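Local coordinates for type II secretion ATPase XpsE (Xanthomonas campestris, PDB 2D28), which belongs to the GspE family of cytoplasmic secretion ATPases and is represented by its N-terminal domain, which contains an MshEN domain, at residues R102-P113 with P129-I140. The protein carries 1 engineered substitution. Residues are numbered along the deposited sequence; the frame is centred on the assembly and turned at random.
Sequences RDGRLDLWIADP and PLLLHVGLRSEI
Trp109 reaches from strand 105-110 across Gly135 to the first turn of the helix that starts at Arg137. Its CB leaves on the face shared with Asp107 and His133, and with CG roughly anti to the backbone N (chi1 -152°) the indole turns toward the end of the neighbouring strand. Trp109 CG and CD2 lie under Ile140, whose CG1 makes a CH-pi contact 3.9 Å from the centroid of the Trp109 six-membered ring. Trp109 CD1 meets His133 O at 3.3 Å, and Trp109 NE1, hydrogen-bonded to Val67 O, passes 3.1 Å from Gly135 CA, where the absence of a side chain leaves room for the ring. At the far end Trp109 CZ3 comes to 3.6 Å from Glu139 O. Strands 105-110 and 130-134 run parallel, 22° apart, in a beta-alpha-beta unit whose crossover helix is 116-126; six backbone hydrogen bonds join the segments. Leu106, Leu108 and Ile110 share a face with Leu130, Leu132 and Val134; helix 116-126 packs there, Ile119 against Ile110 and Leu132, Val122 against Leu130. Beyond the strands, an end-on salt bridge joins Arg137 NH1 to Asp112 OD1 (2.7 Å) and Arg137 NH2 to Asp112 OD2 (3.0 Å). Ala111 CB lies over one guanidinium face, and Asp112 OD1 also has a hydrogen bond with His54 NE2. At the opposite end Arg105 NH2 donates to Leu130 O (2.8 Å), and Leu131 CD1 sits over the centre of the Arg105 guanidinium.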
loop_
_atom_site.group_PDB
_atom_site.type_symbol
_atom_site.label_atom_id
_atom_site.label_comp_id
_atom_site.label_asym_id
_atom_site.label_seq_id
_atom_site.Cartn_x
_atom_site.Cartn_y
_atom_site.Cartn_z
ATOM N N ARG A 102 11.103 0.232 15.429
ATOM C CA ARG A 102 12.286 -0.600 15.738
ATOM C C ARG A 102 13.558 0.015 15.085
ATOM O O ARG A 102 13.560 0.465 13.914
ATOM C CB ARG A 102 12.134 -2.039 15.259
ATOM C CG ARG A 102 10.884 -2.827 15.700
ATOM C CD ARG A 102 10.669 -4.159 14.914
ATOM N NE ARG A 102 10.529 -3.937 13.457
ATOM C CZ ARG A 102 11.058 -4.673 12.499
ATOM N NH1 ARG A 102 11.798 -5.739 12.765
ATOM N NH2 ARG A 102 10.855 -4.344 11.238
ATOM N N ASP A 103 14.656 0.021 15.857
ATOM C CA ASP A 103 15.936 0.627 15.462
ATOM C C ASP A 103 15.782 2.011 14.841
ATOM O O ASP A 103 16.443 2.357 13.871
ATOM C CB ASP A 103 16.762 -0.289 14.565
ATOM C CG ASP A 103 17.265 -1.541 15.305
ATOM O OD1 ASP A 103 17.279 -1.523 16.550
ATOM O OD2 ASP A 103 17.577 -2.589 14.701
ATOM N N GLY A 104 14.924 2.823 15.446
ATOM C CA GLY A 104 14.753 4.170 15.012
ATOM C C GLY A 104 13.949 4.383 13.737
ATOM O O GLY A 104 13.900 5.511 13.193
ATOM N N ARG A 105 13.306 3.325 13.269
ATOM C CA ARG A 105 12.364 3.417 12.164
ATOM C C ARG A 105 10.932 2.991 12.498
ATOM O O ARG A 105 10.661 2.034 13.226
ATOM C CB ARG A 105 12.872 2.613 10.980
ATOM C CG ARG A 105 14.312 2.942 10.603
ATOM C CD ARG A 105 14.843 2.173 9.375
ATOM N NE ARG A 105 14.287 2.608 8.107
ATOM C CZ ARG A 105 14.829 2.328 6.914
ATOM N NH1 ARG A 105 15.892 1.598 6.861
ATOM N NH2 ARG A 105 14.312 2.810 5.785
ATOM N N LEU A 106 10.004 3.683 11.887
ATOM C CA LEU A 106 8.591 3.365 11.963
ATOM C C LEU A 106 8.212 2.330 10.926
ATOM O O LEU A 106 8.324 2.584 9.709
ATOM C CB LEU A 106 7.775 4.671 11.774
ATOM C CG LEU A 106 6.283 4.506 12.022
ATOM C CD1 LEU A 106 6.031 4.376 13.580
ATOM C CD2 LEU A 106 5.588 5.719 11.436
ATOM N N ASP A 107 7.721 1.169 11.392
ATOM C CA ASP A 107 7.211 0.162 10.531
ATOM C C ASP A 107 5.831 0.590 10.021
ATOM O O ASP A 107 4.908 0.821 10.828
ATOM C CB ASP A 107 7.139 -1.198 11.161
ATOM C CG ASP A 107 8.476 -1.757 11.528
ATOM O OD1 ASP A 107 9.375 -1.869 10.660
ATOM O OD2 ASP A 107 8.741 -2.099 12.691
ATOM N N LEU A 108 5.697 0.722 8.705
ATOM C CA LEU A 108 4.434 1.131 8.105
ATOM C C LEU A 108 3.967 0.093 7.134
ATOM O O LEU A 108 4.609 -0.169 6.104
ATOM C CB LEU A 108 4.616 2.479 7.407
ATOM C CG LEU A 108 3.350 3.137 6.872
ATOM C CD1 LEU A 108 2.640 3.727 8.066
ATOM C CD2 LEU A 108 3.579 4.221 5.793
ATOM N N TRP A 109 2.804 -0.450 7.422
ATOM C CA TRP A 109 2.121 -1.360 6.553
ATOM C C TRP A 109 1.363 -0.545 5.494
ATOM O O TRP A 109 0.513 0.316 5.849
ATOM C CB TRP A 109 1.158 -2.160 7.417
ATOM C CG TRP A 109 0.813 -3.509 6.984
ATOM C CD1 TRP A 109 1.436 -4.261 5.985
ATOM C CD2 TRP A 109 -0.247 -4.339 7.482
ATOM N NE1 TRP A 109 0.825 -5.475 5.878
ATOM C CE2 TRP A 109 -0.206 -5.545 6.777
ATOM C CE3 TRP A 109 -1.289 -4.145 8.393
ATOM C CZ2 TRP A 109 -1.130 -6.570 6.988
ATOM C CZ3 TRP A 109 -2.180 -5.185 8.617
ATOM C CH2 TRP A 109 -2.107 -6.363 7.894
ATOM N N ILE A 110 1.588 -0.834 4.209
ATOM C CA ILE A 110 1.088 0.059 3.177
ATOM C C ILE A 110 0.532 -0.722 2.014
ATOM O O ILE A 110 1.166 -1.758 1.576
ATOM C CB ILE A 110 2.255 1.059 2.769
ATOM C CG1 ILE A 110 1.821 2.067 1.744
ATOM C CG2 ILE A 110 3.474 0.254 2.271
ATOM C CD1 ILE A 110 2.702 3.238 1.606
ATOM N N ALA A 111 -0.642 -0.313 1.533
ATOM C CA ALA A 111 -1.275 -0.972 0.365
ATOM C C ALA A 111 -0.688 -0.591 -0.974
ATOM O O ALA A 111 -0.565 -1.462 -1.901
ATOM C CB ALA A 111 -2.826 -0.810 0.357
ATOM N N ASP A 112 -0.329 0.694 -1.071
ATOM C CA ASP A 112 0.096 1.321 -2.304
ATOM C C ASP A 112 1.483 1.944 -2.164
ATOM O O ASP A 112 1.644 3.151 -2.198
ATOM C CB ASP A 112 -0.923 2.339 -2.777
ATOM C CG ASP A 112 -2.307 1.748 -3.010
ATOM O OD1 ASP A 112 -2.448 0.585 -3.504
ATOM O OD2 ASP A 112 -3.323 2.405 -2.745
ATOM N N PRO A 113 2.505 1.118 -2.094
ATOM C CA PRO A 113 3.888 1.615 -1.878
ATOM C C PRO A 113 4.552 2.348 -3.021
ATOM O O PRO A 113 5.637 2.889 -2.798
ATOM C CB PRO A 113 4.637 0.348 -1.503
ATOM C CG PRO A 113 3.929 -0.709 -2.251
ATOM C CD PRO A 113 2.468 -0.352 -2.144
ATOM N N PRO A 129 11.819 8.191 10.227
ATOM C CA PRO A 129 12.224 7.365 9.088
ATOM C C PRO A 129 11.325 6.120 9.041
ATOM O O PRO A 129 10.920 5.618 10.077
ATOM C CB PRO A 129 13.692 7.080 9.320
ATOM C CG PRO A 129 14.024 7.442 10.725
ATOM C CD PRO A 129 12.849 8.270 11.284
ATOM N N LEU A 130 10.886 5.742 7.844
ATOM C CA LEU A 130 9.944 4.653 7.641
ATOM C C LEU A 130 10.646 3.396 7.184
ATOM O O LEU A 130 11.650 3.480 6.442
ATOM C CB LEU A 130 8.939 5.032 6.530
ATOM C CG LEU A 130 8.234 6.423 6.723
ATOM C CD1 LEU A 130 7.193 6.658 5.661
ATOM C CD2 LEU A 130 7.530 6.534 8.063
ATOM N N LEU A 131 10.056 2.260 7.549
ATOM C CA LEU A 131 10.335 0.980 6.913
ATOM C C LEU A 131 8.999 0.491 6.369
ATOM O O LEU A 131 8.066 0.289 7.106
ATOM C CB LEU A 131 10.924 -0.023 7.913
ATOM C CG LEU A 131 11.671 -1.262 7.409
ATOM C CD1 LEU A 131 12.941 -0.903 6.643
ATOM C CD2 LEU A 131 12.009 -2.135 8.588
ATOM N N LEU A 132 8.914 0.362 5.046
ATOM C CA LEU A 132 7.696 0.017 4.377
ATOM C C LEU A 132 7.496 -1.488 4.270
ATOM O O LEU A 132 8.397 -2.211 3.930
ATOM C CB LEU A 132 7.648 0.618 2.980
ATOM C CG LEU A 132 7.667 2.170 2.955
ATOM C CD1 LEU A 132 7.701 2.640 1.493
ATOM C CD2 LEU A 132 6.484 2.681 3.773
ATOM N N HIS A 133 6.276 -1.941 4.577
ATOM C CA HIS A 133 5.894 -3.336 4.430
ATOM C C HIS A 133 4.588 -3.415 3.673
ATOM O O HIS A 133 3.605 -2.717 4.037
ATOM C CB HIS A 133 5.670 -3.933 5.812
ATOM C CG HIS A 133 6.848 -3.832 6.735
ATOM N ND1 HIS A 133 6.907 -2.946 7.777
ATOM C CD2 HIS A 133 7.947 -4.601 6.854
ATOM C CE1 HIS A 133 8.058 -3.102 8.424
ATOM N NE2 HIS A 133 8.727 -4.072 7.845
ATOM N N VAL A 134 4.554 -4.177 2.600
ATOM C CA VAL A 134 3.365 -4.218 1.751
ATOM C C VAL A 134 2.344 -5.199 2.398
ATOM O O VAL A 134 2.683 -6.300 2.897
ATOM C CB VAL A 134 3.696 -4.656 0.300
ATOM C CG1 VAL A 134 2.456 -4.613 -0.630
ATOM C CG2 VAL A 134 4.942 -3.878 -0.268
ATOM N N GLY A 135 1.115 -4.779 2.411
ATOM C CA GLY A 135 -0.004 -5.588 2.895
ATOM C C GLY A 135 -1.208 -5.470 1.973
ATOM O O GLY A 135 -1.371 -4.529 1.174
ATOM N N LEU A 136 -2.025 -6.515 2.004
ATOM C CA LEU A 136 -3.231 -6.578 1.235
ATOM C C LEU A 136 -4.176 -5.466 1.857
ATOM O O LEU A 136 -4.225 -5.220 3.098
ATOM C CB LEU A 136 -3.896 -7.975 1.293
ATOM C CG LEU A 136 -3.460 -9.049 0.269
ATOM C CD1 LEU A 136 -2.034 -9.521 0.540
ATOM C CD2 LEU A 136 -4.465 -10.227 0.419
ATOM N N ARG A 137 -4.754 -4.728 0.943
ATOM C CA ARG A 137 -5.546 -3.567 1.245
ATOM C C ARG A 137 -6.552 -3.838 2.372
ATOM O O ARG A 137 -6.663 -3.058 3.324
ATOM C CB ARG A 137 -6.269 -3.095 -0.011
ATOM C CG ARG A 137 -6.938 -1.658 0.128
ATOM C CD ARG A 137 -7.623 -1.170 -1.174
ATOM N NE ARG A 137 -6.632 -1.306 -2.236
ATOM C CZ ARG A 137 -5.641 -0.459 -2.443
ATOM N NH1 ARG A 137 -4.730 -0.796 -3.310
ATOM N NH2 ARG A 137 -5.588 0.726 -1.812
ATOM N N SER A 138 -7.321 -4.911 2.252
ATOM C CA SER A 138 -8.411 -5.126 3.194
ATOM C C SER A 138 -7.870 -5.571 4.508
ATOM O O SER A 138 -8.532 -5.406 5.569
ATOM C CB SER A 138 -9.357 -6.213 2.638
ATOM O OG SER A 138 -9.982 -5.621 1.499
ATOM N N GLU A 139 -6.709 -6.240 4.495
ATOM C CA GLU A 139 -6.075 -6.639 5.747
ATOM C C GLU A 139 -5.611 -5.432 6.561
ATOM O O GLU A 139 -5.704 -5.423 7.791
ATOM C CB GLU A 139 -4.903 -7.594 5.497
ATOM C CG GLU A 139 -5.391 -8.914 4.921
ATOM C CD GLU A 139 -4.272 -9.914 4.635
ATOM O OE1 GLU A 139 -3.173 -9.754 5.142
ATOM O OE2 GLU A 139 -4.577 -10.856 3.906
ATOM N N ILE A 140 -5.032 -4.458 5.876
ATOM C CA ILE A 140 -4.667 -3.171 6.482
ATOM C C ILE A 140 -5.927 -2.470 7.013
ATOM O O ILE A 140 -5.936 -1.983 8.157
ATOM C CB ILE A 140 -3.934 -2.278 5.455
ATOM C CG1 ILE A 140 -2.611 -2.914 5.084
ATOM C CG2 ILE A 140 -3.731 -0.868 6.010
ATOM C CD1 ILE A 140 -1.843 -2.211 4.027
HETATM O O HOH W 1 -1.488 -3.998 -1.532
#